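Local coordinates for CurJ (Moorea producens 3L, PDB 5TZ6), which catalyses vinylogous dehydration as a dehydratase domain of a polyketide synthase module in curacin biosynthesis, and is held here as an inactive ligand-bound mutant, at residues A[162-171]-A[223-231]; A[272-280]-A[291-299]. The protein carries 1 engineered substitution. One frame throughout, in Å; residues are numbered along the deposited sequence.

Contact 1: A[162-171]-A[223-231]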
loop_
_atom_site.group_PDB
_atom_site.type_symbol
_atom_site.label_atom_id
_atom_site.label_comp_id
_atom_site.label_asym_id
_atom_site.label_seq_id
_atom_site.Cartn_x
_atom_site.Cartn_y
_atom_site.Cartn_z
ATOM N N ILE A 162 -17.008 2.642 44.751
ATOM C CA ILE A 162 -17.432 3.968 44.321
ATOM C C ILE A 162 -18.092 3.860 42.952
ATOM O O ILE A 162 -17.852 2.922 42.189
ATOM C CB ILE A 162 -16.264 4.982 44.269
ATOM C CG1 ILE A 162 -15.504 4.867 42.955
ATOM C CG2 ILE A 162 -15.310 4.762 45.432
ATOM C CD1 ILE A 162 -14.248 5.699 42.932
ATOM N N ASP A 163 -18.941 4.842 42.656
ATOM C CA ASP A 163 -19.768 4.813 41.459
ATOM C C ASP A 163 -18.938 5.172 40.239
ATOM O O ASP A 163 -18.201 6.163 40.244
ATOM C CB ASP A 163 -20.941 5.783 41.601
ATOM C CG ASP A 163 -21.979 5.622 40.502
ATOM O OD1 ASP A 163 -21.688 4.976 39.472
ATOM O OD2 ASP A 163 -23.091 6.167 40.663
ATOM N N SER A 164 -19.062 4.364 39.189
ATOM C CA SER A 164 -18.328 4.646 37.965
ATOM C C SER A 164 -18.681 6.010 37.394
ATOM O O SER A 164 -17.858 6.609 36.687
ATOM C CB SER A 164 -18.609 3.554 36.934
ATOM O OG SER A 164 -20.002 3.414 36.728
ATOM N N ALA A 165 -19.870 6.528 37.710
ATOM C CA ALA A 165 -20.289 7.804 37.142
ATOM C C ALA A 165 -19.323 8.913 37.518
ATOM O O ALA A 165 -19.063 9.814 36.708
ATOM C CB ALA A 165 -21.706 8.143 37.610
ATOM N N GLU A 166 -18.734 8.825 38.713
ATOM C CA GLU A 166 -17.774 9.829 39.150
ATOM C C GLU A 166 -16.632 9.955 38.155
ATOM O O GLU A 166 -16.157 11.062 37.879
ATOM C CB GLU A 166 -17.236 9.472 40.534
ATOM C CG GLU A 166 -18.208 9.734 41.670
ATOM C CD GLU A 166 -17.539 9.645 43.029
ATOM O OE1 GLU A 166 -17.884 8.730 43.809
ATOM O OE2 GLU A 166 -16.656 10.485 43.312
ATOM N N ILE A 167 -16.189 8.835 37.584
ATOM C CA ILE A 167 -15.125 8.922 36.593
ATOM C C ILE A 167 -15.635 9.622 35.344
ATOM O O ILE A 167 -15.055 10.616 34.886
ATOM C CB ILE A 167 -14.571 7.524 36.272
ATOM C CG1 ILE A 167 -13.782 6.974 37.461
ATOM C CG2 ILE A 167 -13.714 7.564 35.007
ATOM C CD1 ILE A 167 -13.174 5.612 37.197
ATOM N N TYR A 168 -16.785 9.182 34.832
ATOM C CA TYR A 168 -17.248 9.759 33.579
ATOM C C TYR A 168 -17.617 11.214 33.785
ATOM O O TYR A 168 -17.261 12.080 32.973
ATOM C CB TYR A 168 -18.439 8.966 33.050
ATOM C CG TYR A 168 -18.122 7.508 32.787
ATOM C CD1 TYR A 168 -16.999 7.141 32.068
ATOM C CD2 TYR A 168 -18.942 6.497 33.286
ATOM C CE1 TYR A 168 -16.704 5.810 31.835
ATOM C CE2 TYR A 168 -18.661 5.168 33.062
ATOM C CZ TYR A 168 -17.540 4.827 32.333
ATOM O OH TYR A 168 -17.254 3.499 32.106
ATOM N N GLN A 169 -18.197 11.517 34.942
ATOM C CA GLN A 169 -18.527 12.897 35.255
ATOM C C GLN A 169 -17.264 13.734 35.342
ATOM O O GLN A 169 -17.208 14.842 34.787
ATOM C CB GLN A 169 -19.310 12.969 36.563
ATOM C CG GLN A 169 -19.735 14.375 36.928
ATOM C CD GLN A 169 -20.793 14.907 35.980
ATOM O OE1 GLN A 169 -21.862 14.316 35.844
ATOM N NE2 GLN A 169 -20.504 16.027 35.324
ATOM N N HIS A 170 -16.228 13.214 36.020
ATOM C CA HIS A 170 -14.972 13.953 36.083
ATOM C C HIS A 170 -14.508 14.336 34.686
ATOM O O HIS A 170 -14.029 15.454 34.466
ATOM C CB HIS A 170 -13.895 13.133 36.801
ATOM C CG HIS A 170 -12.535 13.764 36.768
ATOM N ND1 HIS A 170 -12.029 14.503 37.815
ATOM C CD2 HIS A 170 -11.570 13.756 35.815
ATOM C CE1 HIS A 170 -10.813 14.925 37.510
ATOM N NE2 HIS A 170 -10.514 14.490 36.300
ATOM N N LEU A 171 -14.680 13.434 33.720
ATOM C CA LEU A 171 -14.236 13.747 32.370
ATOM C C LEU A 171 -15.215 14.687 31.686
ATOM O O LEU A 171 -14.801 15.622 30.988
ATOM C CB LEU A 171 -14.054 12.456 31.566
ATOM C CG LEU A 171 -12.869 11.581 31.994
ATOM C CD1 LEU A 171 -12.887 10.267 31.243
ATOM C CD2 LEU A 171 -11.535 12.300 31.769
ATOM N N GLN A 223 -8.394 5.243 31.597
ATOM C CA GLN A 223 -9.377 5.986 32.384
ATOM C C GLN A 223 -9.343 5.577 33.844
ATOM O O GLN A 223 -9.733 6.362 34.716
ATOM C CB GLN A 223 -10.790 5.765 31.851
ATOM C CG GLN A 223 -11.038 6.182 30.425
ATOM C CD GLN A 223 -12.363 5.645 29.929
ATOM O OE1 GLN A 223 -13.245 5.337 30.725
ATOM N NE2 GLN A 223 -12.502 5.506 28.616
ATOM N N SER A 224 -8.910 4.348 34.131
ATOM C CA SER A 224 -8.886 3.914 35.524
ATOM C C SER A 224 -8.104 4.881 36.407
ATOM O O SER A 224 -8.455 5.070 37.576
ATOM C CB SER A 224 -8.293 2.508 35.636
ATOM O OG SER A 224 -6.962 2.469 35.148
ATOM N N ILE A 225 -7.058 5.521 35.875
ATOM C CA ILE A 225 -6.237 6.367 36.737
ATOM C C ILE A 225 -7.038 7.547 37.249
ATOM O O ILE A 225 -6.734 8.083 38.321
ATOM C CB ILE A 225 -4.960 6.873 36.033
ATOM C CG1 ILE A 225 -5.249 8.163 35.267
ATOM C CG2 ILE A 225 -4.358 5.800 35.127
ATOM C CD1 ILE A 225 -4.168 9.208 35.440
ATOM N N ILE A 226 -8.078 7.951 36.521
ATOM C CA ILE A 226 -8.890 9.072 36.967
ATOM C C ILE A 226 -9.432 8.802 38.361
ATOM O O ILE A 226 -9.667 9.736 39.137
ATOM C CB ILE A 226 -10.033 9.331 35.967
ATOM C CG1 ILE A 226 -9.488 9.894 34.652
ATOM C CG2 ILE A 226 -11.098 10.245 36.583
ATOM C CD1 ILE A 226 -8.673 11.163 34.818
ATOM N N ALA A 227 -9.629 7.525 38.707
ATOM C CA ALA A 227 -10.217 7.169 39.993
ATOM C C ALA A 227 -9.289 7.431 41.168
ATOM O O ALA A 227 -9.746 7.388 42.315
ATOM C CB ALA A 227 -10.642 5.698 39.987
ATOM N N LEU A 228 -8.016 7.719 40.922
ATOM C CA LEU A 228 -7.088 8.065 41.988
ATOM C C LEU A 228 -6.897 9.567 42.148
ATOM O O LEU A 228 -6.092 9.985 42.984
ATOM C CB LEU A 228 -5.731 7.402 41.737
ATOM C CG LEU A 228 -5.772 5.914 41.403
ATOM C CD1 LEU A 228 -4.399 5.436 40.973
ATOM C CD2 LEU A 228 -6.265 5.107 42.597
ATOM N N VAL A 229 -7.607 10.383 41.368
ATOM C CA VAL A 229 -7.427 11.831 41.402
ATOM C C VAL A 229 -8.774 12.546 41.460
ATOM O O VAL A 229 -8.879 13.721 41.094
ATOM C CB VAL A 229 -6.610 12.302 40.184
ATOM C CG1 VAL A 229 -5.272 11.584 40.133
ATOM C CG2 VAL A 229 -7.390 12.058 38.912
ATOM N N LEU A 230 -9.812 11.845 41.922
ATOM C CA LEU A 230 -11.144 12.445 41.964
ATOM C C LEU A 230 -11.216 13.611 42.943
ATOM O O LEU A 230 -12.069 14.494 42.793
ATOM C CB LEU A 230 -12.189 11.388 42.327
ATOM C CG LEU A 230 -12.443 10.287 41.300
ATOM C CD1 LEU A 230 -13.431 9.267 41.837
ATOM C CD2 LEU A 230 -12.962 10.901 40.011
ATOM N N ASP A 231 -10.356 13.620 43.962
ATOM C CA ASP A 231 -10.440 14.626 45.022
ATOM C C ASP A 231 -9.755 15.943 44.660
ATOM O O ASP A 231 -10.229 17.017 45.051
ATOM C CB ASP A 231 -9.828 14.066 46.307
ATOM C CG ASP A 231 -8.394 13.587 46.111
ATOM O OD1 ASP A 231 -8.104 12.962 45.066
ATOM O OD2 ASP A 231 -7.554 13.842 47.000
HETATM O O HOH W 1 -14.482 2.452 30.574
#
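Ile167 and Ala227 mark the closest approach of the two backbones, their CA atoms 6.2 Å apart, and the chains have parted slightly by His170 and Leu230. Residues 164-171 are helical, and Asp163 N-caps them, its OD1 accepting from Ala165 N. Residues 224-227 keep helical backbone angles as the chain leaves helix 215-223. Ile226 packs between His170 and Ile167. Its CG2 comes in obliquely to the imidazole, within 3.6 Å of His170 CD2, while CD1 lies near the same CD2 and NE2. His170 turns this ring across the gap, CG trans to N (chi1 173°), and a hydrogen bond between NE2 and Thr239 OG1 ties its far end to strand 239-250. On the preceding turn Ile167 divides its branches: CD1 rests 3.8 Å from Ala227 CB, and CG2 lies against Ile226 CG2. In the double-hotdog architecture of polyketide dehydratases, this packing sets helix 164-173 beside the exit of helix 215-223 and close to the pocket, where Leu171 touches the bound ligand and sends CD2 toward Ile226 CG1. Leu230 forms the other end of the interface. Its CD1 meets Ile162 CD1 tip to tip at 3.8 Å, and CD2 packs on His170 CB. Gln223 OE1 sits at the edge of the Tyr168 ring, 3.7 Å from CE1, with amide and ring planes 75° apart. A water donates to Gln223 OE1 over 3.1 Å and makes a weak bond with Tyr168 OH. That hydroxyl also bonds Ile185 O, and Gln223 NE2 is held by Asp219 OD2, of the ligand pocket, and Phe182 O, which together fix the rotation of the amide.

Contact 2: A[272-280]-A[291-299]; sequences GEKFKADIQ and QVIGFEGRK
An antiparallel beta hairpin of the dehydratase hotdog fold brings Phe275 opposite Gly297 and Ala277 opposite Phe295, in hydrogen-bonded pairs whose backbones bond in both directions. Beyond them a beta bulge shifts the register by one, since Ile293 and Gly294 together face Asp278. Gly294 has a positive phi, and its N donates to Asp278 OD1 at 2.9 Å, nearly along the C-O axis; a side-chain carboxylate thus serves the backbone where the ladder is interrupted. Regular pairing resumes with Ile279 and Val292, whose CB atoms are 3.9 Å apart. Ile279 CD1 also leans obliquely on the Phe295 ring, on the face that carries Phe275 and Ala277. Phe295 itself meets the ring of Phe222 and packs on Pro242; its side chain lies about 7 Å from the bound ligand at the nearest atoms.

The face of Lys274, Lys276, Glu296 and Arg298 carries a cluster of charges. Glu296 OE1 is reached on its anti side, somewhat out of the carboxylate plane, by Arg298 NE at 2.7 Å in a salt bridge, the acceptor lying in the guanidinium plane. Lys274 runs alongside Arg298 and bends at its last torsion (chi4 44°), bringing NZ 3.5 Å above the centre of the guanidinium; Glu296, salt-bridged to Arg298 and with OE1 4.7 Å from Lys274 NZ, probably eases this approach. Lys276 lies beside Glu296, its CE 3.4 Å from OE2, but its NZ goes on to a salt bridge with Asp268. Near the turn, Gln280 and Gln291 lie side by side with amide planes 16° apart, and Gln280 NE2 donates to Gln291 OE1 over 3.0 Å.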
loop_
_atom_site.group_PDB
_atom_site.type_symbol
_atom_site.label_atom_id
_atom_site.label_comp_id
_atom_site.label_asym_id
_atom_site.label_seq_id
_atom_site.Cartn_x
_atom_site.Cartn_y
_atom_site.Cartn_z
ATOM N N GLY A 272 3.678 18.120 40.687
ATOM C CA GLY A 272 2.299 17.743 40.924
ATOM C C GLY A 272 1.451 17.726 39.669
ATOM O O GLY A 272 0.220 17.666 39.735
ATOM N N GLU A 273 2.106 17.768 38.513
ATOM C CA GLU A 273 1.424 17.722 37.233
ATOM C C GLU A 273 1.624 16.403 36.509
ATOM O O GLU A 273 1.014 16.194 35.454
ATOM C CB GLU A 273 1.877 18.884 36.337
ATOM C CG GLU A 273 1.048 20.142 36.545
ATOM C CD GLU A 273 1.823 21.416 36.280
ATOM O OE1 GLU A 273 2.859 21.636 36.942
ATOM O OE2 GLU A 273 1.387 22.202 35.411
ATOM N N LYS A 274 2.465 15.521 37.033
ATOM C CA LYS A 274 2.691 14.208 36.454
ATOM C C LYS A 274 2.049 13.156 37.345
ATOM O O LYS A 274 2.271 13.146 38.560
ATOM C CB LYS A 274 4.182 13.915 36.318
ATOM C CG LYS A 274 4.926 14.824 35.369
ATOM C CD LYS A 274 6.416 14.562 35.470
ATOM C CE LYS A 274 7.167 15.242 34.353
ATOM N NZ LYS A 274 6.672 16.628 34.138
ATOM N N PHE A 275 1.256 12.280 36.743
ATOM C CA PHE A 275 0.713 11.121 37.435
ATOM C C PHE A 275 1.312 9.870 36.811
ATOM O O PHE A 275 1.180 9.653 35.598
ATOM C CB PHE A 275 -0.811 11.082 37.359
ATOM C CG PHE A 275 -1.420 10.114 38.321
ATOM C CD1 PHE A 275 -1.638 8.800 37.951
ATOM C CD2 PHE A 275 -1.736 10.508 39.610
ATOM C CE1 PHE A 275 -2.181 7.901 38.844
ATOM C CE2 PHE A 275 -2.279 9.615 40.506
ATOM C CZ PHE A 275 -2.505 8.310 40.124
ATOM N N LYS A 276 1.955 9.049 37.642
ATOM C CA LYS A 276 2.655 7.850 37.196
ATOM C C LYS A 276 2.000 6.608 37.788
ATOM O O LYS A 276 1.656 6.577 38.976
ATOM C CB LYS A 276 4.137 7.900 37.576
ATOM C CG LYS A 276 4.872 9.121 37.041
ATOM C CD LYS A 276 6.241 9.285 37.689
ATOM C CE LYS A 276 7.046 10.375 36.994
ATOM N NZ LYS A 276 8.439 10.466 37.514
ATOM N N ALA A 277 1.835 5.585 36.951
ATOM C CA ALA A 277 1.038 4.425 37.316
ATOM C C ALA A 277 1.505 3.181 36.569
ATOM O O ALA A 277 2.078 3.265 35.478
ATOM C CB ALA A 277 -0.439 4.674 37.011
ATOM N N ASP A 278 1.253 2.026 37.179
ATOM C CA ASP A 278 1.320 0.729 36.526
ATOM C C ASP A 278 -0.091 0.158 36.449
ATOM O O ASP A 278 -0.893 0.316 37.383
ATOM C CB ASP A 278 2.236 -0.235 37.286
ATOM C CG ASP A 278 3.709 0.155 37.200
ATOM O OD1 ASP A 278 4.137 0.672 36.147
ATOM O OD2 ASP A 278 4.441 -0.058 38.191
ATOM N N ILE A 279 -0.385 -0.516 35.338
ATOM C CA ILE A 279 -1.715 -1.039 35.063
ATOM C C ILE A 279 -1.605 -2.492 34.626
ATOM O O ILE A 279 -0.659 -2.882 33.934
ATOM C CB ILE A 279 -2.429 -0.194 33.985
ATOM C CG1 ILE A 279 -2.356 1.295 34.350
ATOM C CG2 ILE A 279 -3.860 -0.668 33.802
ATOM C CD1 ILE A 279 -2.764 2.230 33.236
ATOM N N GLN A 280 -2.607 -3.284 35.015
ATOM C CA GLN A 280 -2.680 -4.712 34.719
ATOM C C GLN A 280 -4.116 -5.040 34.336
ATOM O O GLN A 280 -5.030 -4.903 35.153
ATOM C CB GLN A 280 -2.228 -5.550 35.915
ATOM C CG GLN A 280 -0.725 -5.513 36.157
ATOM C CD GLN A 280 -0.307 -6.446 37.265
ATOM O OE1 GLN A 280 -0.994 -6.571 38.279
ATOM N NE2 GLN A 280 0.811 -7.131 37.071
ATOM N N GLN A 291 -0.484 -5.457 30.080
ATOM C CA GLN A 291 0.189 -4.839 31.211
ATOM C C GLN A 291 0.862 -3.551 30.770
ATOM O O GLN A 291 1.413 -3.474 29.670
ATOM C CB GLN A 291 1.231 -5.782 31.817
ATOM C CG GLN A 291 1.825 -5.276 33.111
ATOM C CD GLN A 291 2.794 -6.259 33.722
ATOM O OE1 GLN A 291 2.754 -6.527 34.923
ATOM N NE2 GLN A 291 3.677 -6.803 32.896
ATOM N N VAL A 292 0.808 -2.538 31.627
ATOM C CA VAL A 292 1.384 -1.231 31.336
ATOM C C VAL A 292 2.310 -0.862 32.479
ATOM O O VAL A 292 1.875 -0.791 33.637
ATOM C CB VAL A 292 0.309 -0.150 31.149
ATOM C CG1 VAL A 292 0.963 1.216 30.927
ATOM C CG2 VAL A 292 -0.607 -0.515 30.001
ATOM N N ILE A 293 3.571 -0.605 32.154
ATOM C CA ILE A 293 4.590 -0.212 33.116
ATOM C C ILE A 293 5.029 1.199 32.766
ATOM O O ILE A 293 5.368 1.481 31.609
ATOM C CB ILE A 293 5.793 -1.174 33.092
ATOM C CG1 ILE A 293 5.367 -2.580 33.512
ATOM C CG2 ILE A 293 6.906 -0.665 34.002
ATOM C CD1 ILE A 293 4.999 -2.690 34.965
ATOM N N GLY A 294 5.040 2.075 33.763
ATOM C CA GLY A 294 5.506 3.428 33.537
ATOM C C GLY A 294 4.548 4.290 32.744
ATOM O O GLY A 294 4.987 5.072 31.891
ATOM N N PHE A 295 3.248 4.133 32.966
ATOM C CA PHE A 295 2.285 5.057 32.385
ATOM C C PHE A 295 2.428 6.419 33.047
ATOM O O PHE A 295 2.401 6.524 34.277
ATOM C CB PHE A 295 0.860 4.540 32.567
ATOM C CG PHE A 295 -0.188 5.479 32.052
ATOM C CD1 PHE A 295 -0.621 6.546 32.827
ATOM C CD2 PHE A 295 -0.749 5.294 30.799
ATOM C CE1 PHE A 295 -1.580 7.417 32.358
ATOM C CE2 PHE A 295 -1.721 6.162 30.327
ATOM C CZ PHE A 295 -2.136 7.224 31.107
ATOM N N GLU A 296 2.591 7.461 32.242
ATOM C CA GLU A 296 2.632 8.827 32.745
ATOM C C GLU A 296 1.592 9.655 32.010
ATOM O O GLU A 296 1.623 9.743 30.771
ATOM C CB GLU A 296 4.010 9.470 32.590
ATOM C CG GLU A 296 4.033 10.892 33.153
ATOM C CD GLU A 296 5.390 11.571 33.059
ATOM O OE1 GLU A 296 5.541 12.479 32.214
ATOM O OE2 GLU A 296 6.303 11.199 33.826
ATOM N N GLY A 297 0.672 10.240 32.779
ATOM C CA GLY A 297 -0.234 11.258 32.281
ATOM C C GLY A 297 0.195 12.601 32.846
ATOM O O GLY A 297 0.833 12.670 33.901
ATOM N N ARG A 298 -0.144 13.671 32.141
ATOM C CA ARG A 298 0.218 15.014 32.572
ATOM C C ARG A 298 -1.003 15.912 32.534
ATOM O O ARG A 298 -1.812 15.832 31.603
ATOM C CB ARG A 298 1.322 15.615 31.707
ATOM C CG ARG A 298 2.637 14.902 31.842
ATOM C CD ARG A 298 3.768 15.731 31.289
ATOM N NE ARG A 298 5.037 15.022 31.365
ATOM C CZ ARG A 298 6.175 15.489 30.872
ATOM N NH1 ARG A 298 6.203 16.669 30.270
ATOM N NH2 ARG A 298 7.285 14.777 30.982
ATOM N N LYS A 299 -1.116 16.775 33.543
ATOM C CA LYS A 299 -2.209 17.735 33.597
ATOM C C LYS A 299 -2.216 18.575 32.330
ATOM O O LYS A 299 -1.167 19.036 31.871
ATOM C CB LYS A 299 -2.048 18.638 34.819
ATOM C CG LYS A 299 -2.481 18.018 36.132
ATOM C CD LYS A 299 -3.789 18.613 36.619
ATOM C CE LYS A 299 -4.005 18.340 38.101
ATOM N NZ LYS A 299 -5.281 18.932 38.594
#

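In the fold
Contact 1 comes first along the chain. Helix 164-173 is followed by strands 176-178, 185-190 and 194-200 and helix 215-223 before 223-231 returns to it, closing a loop of 51 residues. The chain then forms strands 239-250 and 258-267 and enters contact 2, a short hairpin closure completed near the C terminus. The two are in series, neither nested nor crossed, with centres about 15 Å apart. Segment 223-231 joins them: Ile225, Leu228 and Val229 pack against the Phe275 ring, Leu228 CD1 lying 3.5 Å from Phe275 CZ, and Ile225 also touches Phe295. Helix 164-173 is thereby tied, through the segment after helix 215-223, to strands 274-282 and 288-300.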